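Local coordinates for BF1531-like N-terminal domain-containing protein (Bacteroides fragilis, PDB 3SLR), which is of unknown function but may hydrolyse ester bonds, with an N-terminal FkbH domain joined here to a phosphatase-like domain that binds magnesium, at residues A[29-34]-A[195-200]; A[82-87]-A[123-128]. All blocks are in the same frame, centred on the assembly; numbering follows the deposited sequence.

How the interactions relate
Interactions 1 and 2 lie in the FkbH N-terminal domain, at the C-terminal ends of neighbouring strands of its five-stranded parallel sheet, with centres about 12 Å apart. Strand 22-29 leads into residues 29-34, strand 79-83 into 82-87, and strand 122-126 into 127-128; interaction 2 is thus nested within the chain closed by interaction 1, since 195-200 comes last. The two meet directly where Asp30 OD1 approaches Ser85 OG at 3.0 Å and Asp30 N approaches Phe83 O at 3.1 Å, both probable hydrogen bonds. Together they tie adjacent strand ends to a late loop of the domain, away from the magnesium site of the phosphatase-like part.

Interaction 1: residues A[29-34]-A[195-200]; sequences GDTATQ and EIILSL
Glu195 O receives the N-H of Ala32 from above its carbonyl plane, 47° out of it. Ala32 N lies 2.9 Å from Glu195 O in a nearly straight bond (165° at the hydrogen). Thr31 CB (3.4 Å) and Ala32 CB (3.5 Å) also lie against Glu195 O. The Glu195 carboxylate, by contrast, touches residues 29-34 only loosely through OE1; its polar partners are Tyr58, hydrogen-bonded to OE1, and Lys88, which makes a salt bridge to OE2.

Side-chain packing flanks the backbone bond. The methyl of Ala32 rests against Glu195 CB and, on the next residue, Ile196 CG1 (CB to CG1, 4.0 Å). Thr31 and Ile197 cross at about a right angle: the hydroxyl oxygen OG1 of Thr31 lies 3.4 Å from the CG2 methyl of Ile197, while Thr31 CG2 packs on Ile197 CB (3.9 Å). The hydroxyl of Thr31 is set between its own N and carbonyl carbon (chi1 59°), which turns OG1 toward a water shared by both segments. That water lies 2.7 Å from Thr31 OG1, donates to Ala32 O and accepts from Ile197 N, thereby adding a water-mediated bridge beside the one direct hydrogen bond between the segments.

Glu195 has positive phi and is the first residue to leave helix 188-194, so the carbonyl gripped here belongs to the turn ending that helix. Gly29-Asp30-Thr31 occupies the place after the first strand where SGNH hydrolases carry their Gly-Asp-Ser motif, consistent with membership of that clan. The contact thus joins the loop between strand 22-29 and helix 34-46 to the one between helices 188-194 and 203-217, with Ile197 also packing on Phe83 of strand 79-83 and on His87 of helix 86-94.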
ATOM      1  N   GLY A  29      -5.570   7.173  18.826  1.00 14.77           N
ATOM      2  CA  GLY A  29      -4.145   6.888  18.877  1.00 14.58           C
ATOM      3  C   GLY A  29      -3.517   7.229  20.209  1.00 15.41           C
ATOM      4  O   GLY A  29      -4.134   7.921  21.025  1.00 17.09           O
ATOM      5  N   ASP A  30      -2.299   6.738  20.441  1.00 13.54           N
ATOM      6  CA  ASP A  30      -1.578   7.060  21.676  1.00 15.31           C
ATOM      7  C   ASP A  30      -0.470   8.101  21.467  1.00 14.46           C
ATOM      8  O   ASP A  30       0.338   8.364  22.362  1.00 15.00           O
ATOM      9  CB  ASP A  30      -1.061   5.802  22.398  1.00 15.20           C
ATOM     10  CG  ASP A  30      -0.097   4.959  21.549  1.00 17.33           C
ATOM     11  OD1 ASP A  30       0.529   5.469  20.599  1.00 14.60           O
ATOM     12  OD2 ASP A  30       0.056   3.765  21.866  1.00 17.12           O
ATOM     13  N   THR A  31      -0.450   8.698  20.281  1.00 15.52           N
ATOM     14  CA  THR A  31       0.358   9.896  20.037  1.00 15.18           C
ATOM     15  C   THR A  31      -0.585  10.976  19.503  1.00 16.25           C
ATOM     16  O   THR A  31      -1.775  10.728  19.356  1.00 17.40           O
ATOM     17  CB  THR A  31       1.528   9.641  19.065  1.00 17.95           C
ATOM     18  OG1 THR A  31       1.040   9.160  17.795  1.00 15.95           O
ATOM     19  CG2 THR A  31       2.498   8.623  19.669  1.00 14.97           C
ATOM     20  N   ALA A  32      -0.075  12.171  19.225  1.00 14.77           N
ATOM     21  CA  ALA A  32      -0.955  13.249  18.756  1.00 19.01           C
ATOM     22  C   ALA A  32      -1.460  12.978  17.340  1.00 16.68           C
ATOM     23  O   ALA A  32      -0.667  12.799  16.416  1.00 16.73           O
ATOM     24  CB  ALA A  32      -0.251  14.589  18.831  1.00 18.86           C
ATOM     25  N   THR A  33      -2.783  12.965  17.169  1.00 15.72           N
ATOM     26  CA  THR A  33      -3.374  12.502  15.906  1.00 18.24           C
ATOM     27  C   THR A  33      -3.991  13.592  15.024  1.00 20.64           C
ATOM     28  O   THR A  33      -4.583  13.285  13.987  1.00 18.32           O
ATOM     29  CB  THR A  33      -4.452  11.396  16.147  1.00 18.48           C
ATOM     30  OG1 THR A  33      -5.398  11.838  17.131  1.00 20.34           O
ATOM     31  CG2 THR A  33      -3.811  10.110  16.622  1.00 18.61           C
ATOM     32  N   GLN A  34      -3.850  14.859  15.403  1.00 18.30           N
ATOM     33  CA  GLN A  34      -4.575  15.915  14.685  1.00 23.07           C
ATOM     34  C   GLN A  34      -4.174  16.062  13.216  1.00 20.36           C
ATOM     35  O   GLN A  34      -5.038  16.234  12.364  1.00 19.45           O
ATOM     36  CB  GLN A  34      -4.489  17.265  15.406  1.00 19.31           C
ATOM     37  CG  GLN A  34      -5.057  17.255  16.815  1.00 27.12           C
ATOM     38  CD  GLN A  34      -4.032  16.853  17.871  1.00 30.81           C
ATOM     39  OE1 GLN A  34      -2.916  16.430  17.551  1.00 20.71           O
ATOM     40  NE2 GLN A  34      -4.405  17.006  19.143  1.00 39.32           N
ATOM     41  N   GLU A 195       4.320  15.819  20.339  1.00 18.08           N
ATOM     42  CA  GLU A 195       3.795  14.458  20.480  1.00 16.99           C
ATOM     43  C   GLU A 195       3.360  13.861  19.131  1.00 17.10           C
ATOM     44  O   GLU A 195       2.738  12.799  19.076  1.00 16.39           O
ATOM     45  CB  GLU A 195       2.650  14.409  21.491  1.00 20.28           C
ATOM     46  CG  GLU A 195       3.089  14.148  22.912  1.00 20.99           C
ATOM     47  CD  GLU A 195       3.553  12.715  23.108  1.00 27.08           C
ATOM     48  OE1 GLU A 195       2.811  11.789  22.714  1.00 26.96           O
ATOM     49  OE2 GLU A 195       4.660  12.511  23.644  1.00 26.51           O
ATOM     50  N   ILE A 196       3.712  14.533  18.040  1.00 14.09           N
ATOM     51  CA  ILE A 196       3.447  13.977  16.715  1.00 15.64           C
ATOM     52  C   ILE A 196       4.577  13.020  16.337  1.00 17.40           C
ATOM     53  O   ILE A 196       5.741  13.409  16.334  1.00 18.23           O
ATOM     54  CB  ILE A 196       3.320  15.078  15.650  1.00 17.93           C
ATOM     55  CG1 ILE A 196       2.190  16.044  16.019  1.00 19.74           C
ATOM     56  CG2 ILE A 196       3.074  14.468  14.263  1.00 19.91           C
ATOM     57  CD1 ILE A 196       2.024  17.191  15.038  1.00 22.69           C
ATOM     58  N   ILE A 197       4.224  11.775  16.019  1.00 16.66           N
ATOM     59  CA  ILE A 197       5.210  10.705  15.868  1.00 18.71           C
ATOM     60  C   ILE A 197       5.586  10.450  14.416  1.00 17.30           C
ATOM     61  O   ILE A 197       6.590   9.799  14.137  1.00 14.75           O
ATOM     62  CB  ILE A 197       4.720   9.380  16.526  1.00 16.26           C
ATOM     63  CG1 ILE A 197       5.910   8.467  16.857  1.00 21.02           C
ATOM     64  CG2 ILE A 197       3.695   8.674  15.659  1.00 19.40           C
ATOM     65  CD1 ILE A 197       6.525   8.784  18.199  1.00 20.26           C
ATOM     66  N   LEU A 198       4.783  10.960  13.489  1.00 18.58           N
ATOM     67  CA  LEU A 198       5.096  10.824  12.067  1.00 17.05           C
ATOM     68  C   LEU A 198       5.631  12.136  11.504  1.00 18.79           C
ATOM     69  O   LEU A 198       5.123  13.206  11.824  1.00 18.92           O
ATOM     70  CB  LEU A 198       3.852  10.405  11.275  1.00 17.53           C
ATOM     71  CG  LEU A 198       3.293   9.010  11.575  1.00 17.49           C
ATOM     72  CD1 LEU A 198       1.904   8.840  10.955  1.00 19.66           C
ATOM     73  CD2 LEU A 198       4.239   7.938  11.076  1.00 18.86           C
ATOM     74  N   SER A 199       6.651  12.053  10.655  1.00 17.50           N
ATOM     75  CA  SER A 199       7.202  13.251  10.027  1.00 18.68           C
ATOM     76  C   SER A 199       6.232  13.823   8.992  1.00 17.54           C
ATOM     77  O   SER A 199       5.322  13.140   8.518  1.00 16.92           O
ATOM     78  CB  SER A 199       8.545  12.942   9.367  1.00 17.62           C
ATOM     79  OG  SER A 199       8.341  12.099   8.245  1.00 17.28           O
ATOM     80  N   LEU A 200       6.444  15.083   8.630  1.00 18.40           N
ATOM     81  CA  LEU A 200       5.578  15.765   7.677  1.00 21.81           C
ATOM     82  C   LEU A 200       5.498  15.012   6.360  1.00 21.80           C
ATOM     83  O   LEU A 200       4.435  14.950   5.727  1.00 19.70           O
ATOM     84  CB  LEU A 200       6.076  17.193   7.433  1.00 24.00           C
ATOM     85  CG  LEU A 200       5.273  18.040   6.440  1.00 28.96           C
ATOM     86  CD1 LEU A 200       3.812  18.103   6.844  1.00 26.63           C
ATOM     87  CD2 LEU A 200       5.860  19.445   6.336  1.00 31.75           C
TER
HETATM   88  O   HOH W   1       1.371  11.096  15.981  1.00 16.43           O

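Interaction 2: residues A[82-87]-A[123-128]; sequences IFHSTH and VIYYNY
Neighbouring parallel strands 79-83 and 122-126, joined in sequence through a beta-alpha-beta crossover that includes helix 104-118, pair at Ile82 and Tyr125. Ile82 N donates to Ile124 O at 2.9 Å, while Tyr126 N makes a weak bond back to Ile82 O. Just past this bridge a water continues the link, donating to Ile82 O and Tyr126 O and accepting from His84 N; it sits over the centre of one face of the Tyr125 ring.

On the Tyr125 face of the sheet, Ile82 CB lies 3.7 Å from Tyr125 CD2. On the opposite face of the sheet, Tyr126 turns its edge to the face of Phe83 in a T-shaped pair, centroids 5.1 Å apart and planes at 69°. Tyr125 CG is anti to the backbone N (chi1 -169°), which carries the phenol forward to the edge of the His84 imidazole, where Tyr125 OH and His84 ND1 hydrogen-bond at 2.7 Å. Tyr128 runs alongside His84, and its OH reaches Tyr125 OH at 2.6 Å.

Tyr125 OH is therefore held by two hydrogen bonds within a buried polar chain, prolonged by Glu62 at His84 NE2 and by Arg108 at Tyr128 OH. Short bonds between successive groups satisfy these polar atoms and should fix the rotation of the imidazole, while the nearby arginine and glutamate would be expected to polarise the network.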
ATOM      1  N   ILE A  82      -7.113   2.469  14.567  1.00 13.46           N
ATOM      2  CA  ILE A  82      -6.355   2.515  15.820  1.00 12.66           C
ATOM      3  C   ILE A  82      -4.878   2.697  15.501  1.00 13.85           C
ATOM      4  O   ILE A  82      -4.305   1.945  14.701  1.00 13.43           O
ATOM      5  CB  ILE A  82      -6.502   1.200  16.623  1.00 14.87           C
ATOM      6  CG1 ILE A  82      -7.981   0.823  16.815  1.00 18.42           C
ATOM      7  CG2 ILE A  82      -5.743   1.286  17.958  1.00 13.61           C
ATOM      8  CD1 ILE A  82      -8.756   1.750  17.726  1.00 17.59           C
ATOM      9  N   PHE A  83      -4.259   3.686  16.135  1.00 13.82           N
ATOM     10  CA  PHE A  83      -2.830   3.910  15.978  1.00 15.48           C
ATOM     11  C   PHE A  83      -2.128   3.769  17.329  1.00 13.79           C
ATOM     12  O   PHE A  83      -1.998   4.742  18.074  1.00 14.81           O
ATOM     13  CB  PHE A  83      -2.578   5.307  15.396  1.00 13.80           C
ATOM     14  CG  PHE A  83      -1.139   5.569  15.041  1.00 14.53           C
ATOM     15  CD1 PHE A  83      -0.212   4.532  15.003  1.00 14.99           C
ATOM     16  CD2 PHE A  83      -0.721   6.859  14.731  1.00 14.30           C
ATOM     17  CE1 PHE A  83       1.115   4.778  14.664  1.00 15.58           C
ATOM     18  CE2 PHE A  83       0.587   7.120  14.382  1.00 17.69           C
ATOM     19  CZ  PHE A  83       1.519   6.077  14.349  1.00 15.39           C
ATOM     20  N   HIS A  84      -1.735   2.540  17.656  1.00 12.07           N
ATOM     21  CA  HIS A  84      -0.823   2.259  18.762  1.00 13.27           C
ATOM     22  C   HIS A  84       0.600   2.335  18.211  1.00 15.14           C
ATOM     23  O   HIS A  84       0.961   1.567  17.316  1.00 15.61           O
ATOM     24  CB  HIS A  84      -1.041   0.835  19.271  1.00 14.54           C
ATOM     25  CG  HIS A  84      -2.140   0.694  20.277  1.00 15.95           C
ATOM     26  ND1 HIS A  84      -2.996  -0.387  20.287  1.00 16.25           N
ATOM     27  CD2 HIS A  84      -2.488   1.460  21.340  1.00 18.16           C
ATOM     28  CE1 HIS A  84      -3.840  -0.269  21.295  1.00 20.59           C
ATOM     29  NE2 HIS A  84      -3.548   0.840  21.953  1.00 18.90           N
ATOM     30  N   SER A  85       1.419   3.226  18.750  1.00 15.35           N
ATOM     31  CA  SER A  85       2.768   3.414  18.219  1.00 15.02           C
ATOM     32  C   SER A  85       3.777   2.486  18.869  1.00 13.76           C
ATOM     33  O   SER A  85       3.671   2.148  20.054  1.00 13.31           O
ATOM     34  CB  SER A  85       3.220   4.865  18.406  1.00 14.28           C
ATOM     35  OG  SER A  85       3.353   5.167  19.789  1.00 13.90           O
ATOM     36  N   THR A  86       4.782   2.088  18.102  1.00 11.29           N
ATOM     37  CA  THR A  86       5.882   1.332  18.691  1.00 10.20           C
ATOM     38  C   THR A  86       6.544   2.149  19.792  1.00 13.15           C
ATOM     39  O   THR A  86       6.935   1.618  20.830  1.00 12.54           O
ATOM     40  CB  THR A  86       6.939   0.973  17.642  1.00 12.50           C
ATOM     41  OG1 THR A  86       6.313   0.249  16.584  1.00 14.33           O
ATOM     42  CG2 THR A  86       8.058   0.121  18.261  1.00 13.00           C
ATOM     43  N   HIS A  87       6.671   3.450  19.555  1.00 13.37           N
ATOM     44  CA  HIS A  87       7.340   4.337  20.493  1.00 13.85           C
ATOM     45  C   HIS A  87       6.734   4.299  21.895  1.00 13.50           C
ATOM     46  O   HIS A  87       7.455   4.259  22.898  1.00 13.86           O
ATOM     47  CB  HIS A  87       7.338   5.774  19.948  1.00 13.70           C
ATOM     48  CG  HIS A  87       8.364   6.655  20.587  1.00 16.27           C
ATOM     49  ND1 HIS A  87       9.588   6.913  20.004  1.00 15.56           N
ATOM     50  CD2 HIS A  87       8.373   7.295  21.783  1.00 15.59           C
ATOM     51  CE1 HIS A  87      10.296   7.692  20.802  1.00 18.43           C
ATOM     52  NE2 HIS A  87       9.580   7.946  21.884  1.00 17.42           N
ATOM     53  N   VAL A 123     -12.283  -2.494  11.451  1.00 16.92           N
ATOM     54  CA  VAL A 123     -11.153  -1.933  12.170  1.00 16.14           C
ATOM     55  C   VAL A 123      -9.941  -1.919  11.260  1.00 16.03           C
ATOM     56  O   VAL A 123      -9.680  -2.893  10.574  1.00 15.32           O
ATOM     57  CB  VAL A 123     -10.833  -2.759  13.434  1.00 20.29           C
ATOM     58  CG1 VAL A 123      -9.501  -2.323  14.060  1.00 15.89           C
ATOM     59  CG2 VAL A 123     -11.973  -2.631  14.426  1.00 20.90           C
ATOM     60  N   ILE A 124      -9.245  -0.789  11.217  1.00 15.49           N
ATOM     61  CA  ILE A 124      -7.954  -0.714  10.545  1.00 13.56           C
ATOM     62  C   ILE A 124      -6.893  -0.427  11.609  1.00 12.94           C
ATOM     63  O   ILE A 124      -6.984   0.558  12.349  1.00 13.66           O
ATOM     64  CB  ILE A 124      -7.943   0.372   9.462  1.00 14.85           C
ATOM     65  CG1 ILE A 124      -9.007   0.070   8.402  1.00 16.69           C
ATOM     66  CG2 ILE A 124      -6.566   0.439   8.818  1.00 13.74           C
ATOM     67  CD1 ILE A 124      -9.243   1.213   7.447  1.00 18.00           C
ATOM     68  N   TYR A 125      -5.891  -1.294  11.681  1.00 13.64           N
ATOM     69  CA  TYR A 125      -4.963  -1.286  12.802  1.00 13.42           C
ATOM     70  C   TYR A 125      -3.538  -1.227  12.272  1.00 14.04           C
ATOM     71  O   TYR A 125      -3.114  -2.122  11.535  1.00 14.16           O
ATOM     72  CB  TYR A 125      -5.172  -2.553  13.649  1.00 13.06           C
ATOM     73  CG  TYR A 125      -4.445  -2.539  14.985  1.00 14.37           C
ATOM     74  CD1 TYR A 125      -3.123  -2.926  15.077  1.00 14.94           C
ATOM     75  CD2 TYR A 125      -5.093  -2.146  16.150  1.00 14.14           C
ATOM     76  CE1 TYR A 125      -2.449  -2.910  16.293  1.00 17.19           C
ATOM     77  CE2 TYR A 125      -4.435  -2.127  17.375  1.00 15.91           C
ATOM     78  CZ  TYR A 125      -3.111  -2.506  17.434  1.00 15.64           C
ATOM     79  OH  TYR A 125      -2.455  -2.495  18.634  1.00 15.72           O
ATOM     80  N   TYR A 126      -2.807  -0.160  12.610  1.00 13.80           N
ATOM     81  CA  TYR A 126      -1.404  -0.051  12.199  1.00 14.78           C
ATOM     82  C   TYR A 126      -0.552  -1.032  12.985  1.00 13.10           C
ATOM     83  O   TYR A 126      -0.594  -1.031  14.208  1.00 13.69           O
ATOM     84  CB  TYR A 126      -0.859   1.373  12.418  1.00 12.79           C
ATOM     85  CG  TYR A 126      -1.610   2.436  11.651  1.00 14.32           C
ATOM     86  CD1 TYR A 126      -2.420   3.349  12.308  1.00 14.01           C
ATOM     87  CD2 TYR A 126      -1.524   2.512  10.257  1.00 16.71           C
ATOM     88  CE1 TYR A 126      -3.118   4.322  11.604  1.00 15.82           C
ATOM     89  CE2 TYR A 126      -2.229   3.481   9.549  1.00 14.92           C
ATOM     90  CZ  TYR A 126      -3.020   4.382  10.228  1.00 15.46           C
ATOM     91  OH  TYR A 126      -3.730   5.349   9.528  1.00 16.19           O
ATOM     92  N   ASN A 127       0.212  -1.876  12.296  1.00 12.84           N
ATOM     93  CA  ASN A 127       1.154  -2.735  12.995  1.00 13.01           C
ATOM     94  C   ASN A 127       2.409  -1.954  13.366  1.00 13.49           C
ATOM     95  O   ASN A 127       2.445  -0.723  13.225  1.00 13.21           O
ATOM     96  CB  ASN A 127       1.463  -4.034  12.220  1.00 12.53           C
ATOM     97  CG  ASN A 127       2.144  -3.790  10.885  1.00 16.81           C
ATOM     98  OD1 ASN A 127       2.409  -2.639  10.499  1.00 13.76           O
ATOM     99  ND2 ASN A 127       2.441  -4.883  10.165  1.00 15.63           N
ATOM    100  N   TYR A 128       3.432  -2.658  13.836  1.00 13.79           N
ATOM    101  CA  TYR A 128       4.511  -2.021  14.600  1.00 15.28           C
ATOM    102  C   TYR A 128       5.889  -2.088  13.933  1.00 11.88           C
ATOM    103  O   TYR A 128       6.524  -3.143  13.912  1.00 14.00           O
ATOM    104  CB  TYR A 128       4.609  -2.674  15.987  1.00 15.07           C
ATOM    105  CG  TYR A 128       3.364  -2.550  16.851  1.00 12.44           C
ATOM    106  CD1 TYR A 128       2.352  -3.502  16.793  1.00 12.95           C
ATOM    107  CD2 TYR A 128       3.225  -1.495  17.745  1.00 12.67           C
ATOM    108  CE1 TYR A 128       1.204  -3.381  17.595  1.00 14.73           C
ATOM    109  CE2 TYR A 128       2.116  -1.382  18.560  1.00 15.10           C
ATOM    110  CZ  TYR A 128       1.107  -2.322  18.478  1.00 15.42           C
ATOM    111  OH  TYR A 128       0.001  -2.179  19.287  1.00 15.40           O
TER
HETATM  112  O   HOH W   2      -2.113   0.484  15.834  1.00 14.69           O
HETATM  113  O   HOH W   3       2.508   1.479  15.035  1.00 17.43           O